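Local coordinates for protein sensor histidine kinase DcuS (Escherichia coli, PDB 3BY8) that senses C4-dicarboxylates through its periplasmic domain and activates the response regulator DcuR by phosphorylation, controlling genes of anaerobic fumarate respiration, at residues Asp85-Lys88 against Ala89-Gly92. Residues are numbered along the deposited sequence; the frame is centred on the assembly and turned at random.
Sequences DILK and ALNG
Ile-86 and Leu-87 meet Leu-90 and Asn-91 in a short helical turn within the long connection between strands 58-63 and 95-99 of the periplasmic Cache domain. Leu-90 N donates to Ile-86 O at 3.1 Å, a bond with an N-H...O angle of 137°, and makes a second, weak bond to Leu-87 O. Asn-91 N reaches Lys-88 O at 3.0 Å and Gly-92 N bonds to Ala-89 O, both with a three-residue step. Gly-92 has a positive phi of 78°, a backbone conformation that favours glycine.

The Asn-91 side chain folds back over the turn. With CG swung beside its own backbone N (chi1 -66°), ND2 comes within 2.8 Å of Leu-87 O, approaching from above the carbonyl plane. Leu-87 O thus takes the Asn-91 amide in addition to the weak backbone bond from Leu-90 N. On the apolar flank, Leu-90 CD1 lies 4.1 Å from Ile-86 CG2 and 4.3 Å from Leu-87 CD2.

Ile-86, Ala-89 and Leu-90 all pack on Val-123 of strand 120-129. Asp-85, just ahead of Ile-86, forms a salt bridge with the malate-binding Arg-108 of strand 106-114, whose Phe-110 also touches Ile-86 and Ala-89, and the turn thus lies against both strands.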
loop_
_atom_site.group_PDB
_atom_site.type_symbol
_atom_site.label_atom_id
_atom_site.label_comp_id
_atom_site.label_asym_id
_atom_site.label_seq_id
_atom_site.Cartn_x
_atom_site.Cartn_y
_atom_site.Cartn_z
ATOM N N ASP A 85 -9.027 -3.991 6.476
ATOM C CA ASP A 85 -8.640 -2.604 6.618
ATOM C C ASP A 85 -8.549 -1.827 5.314
ATOM O O ASP A 85 -8.520 -0.604 5.343
ATOM C CB ASP A 85 -7.375 -2.437 7.497
ATOM C CG ASP A 85 -6.254 -3.459 7.218
ATOM O OD1 ASP A 85 -6.460 -4.563 6.674
ATOM O OD2 ASP A 85 -5.118 -3.135 7.625
ATOM N N ILE A 86 -8.588 -2.528 4.184
ATOM C CA ILE A 86 -8.605 -1.839 2.899
ATOM C C ILE A 86 -10.010 -1.308 2.565
ATOM O O ILE A 86 -10.168 -0.411 1.734
ATOM C CB ILE A 86 -8.162 -2.781 1.748
ATOM C CG1 ILE A 86 -7.897 -1.965 0.477
ATOM C CG2 ILE A 86 -9.237 -3.866 1.485
ATOM C CD1 ILE A 86 -7.125 -2.723 -0.595
ATOM N N LEU A 87 -11.037 -1.852 3.222
ATOM C CA LEU A 87 -12.393 -1.461 2.847
ATOM C C LEU A 87 -12.700 0.031 2.925
ATOM O O LEU A 87 -13.305 0.575 1.996
ATOM C CB LEU A 87 -13.420 -2.290 3.635
ATOM C CG LEU A 87 -13.321 -3.784 3.346
ATOM C CD1 LEU A 87 -14.128 -4.556 4.404
ATOM C CD2 LEU A 87 -13.799 -4.084 1.937
ATOM N N LYS A 88 -12.288 0.713 3.992
ATOM C CA LYS A 88 -12.543 2.150 4.052
ATOM C C LYS A 88 -11.906 2.868 2.843
ATOM O O LYS A 88 -12.484 3.792 2.275
ATOM C CB LYS A 88 -11.976 2.740 5.353
ATOM C CG LYS A 88 -12.863 2.546 6.574
ATOM C CD LYS A 88 -12.258 3.197 7.824
ATOM C CE LYS A 88 -12.070 4.693 7.644
ATOM N NZ LYS A 88 -11.552 5.368 8.882
ATOM N N ALA A 89 -10.708 2.430 2.457
ATOM C CA ALA A 89 -10.000 3.054 1.356
ATOM C C ALA A 89 -10.668 2.832 0.016
ATOM O O ALA A 89 -10.513 3.676 -0.883
ATOM C CB ALA A 89 -8.541 2.580 1.337
ATOM N N LEU A 90 -11.439 1.742 -0.131
ATOM C CA LEU A 90 -12.156 1.476 -1.373
ATOM C C LEU A 90 -13.393 2.385 -1.467
ATOM O O LEU A 90 -14.089 2.348 -2.470
ATOM C CB LEU A 90 -12.556 0.004 -1.438
ATOM C CG LEU A 90 -11.343 -0.887 -1.725
ATOM C CD1 LEU A 90 -11.738 -2.332 -1.435
ATOM C CD2 LEU A 90 -10.870 -0.709 -3.168
ATOM N N ASN A 91 -13.612 3.199 -0.432
ATOM C CA ASN A 91 -14.715 4.167 -0.406
ATOM C C ASN A 91 -14.183 5.584 -0.296
ATOM O O ASN A 91 -14.846 6.477 0.228
ATOM C CB ASN A 91 -15.656 3.881 0.756
ATOM C CG ASN A 91 -16.370 2.560 0.598
ATOM O OD1 ASN A 91 -17.396 2.473 -0.089
ATOM N ND2 ASN A 91 -15.833 1.515 1.197
ATOM N N GLY A 92 -12.948 5.769 -0.774
ATOM C CA GLY A 92 -12.346 7.088 -0.811
ATOM C C GLY A 92 -11.784 7.683 0.455
ATOM O O GLY A 92 -11.473 8.884 0.489
#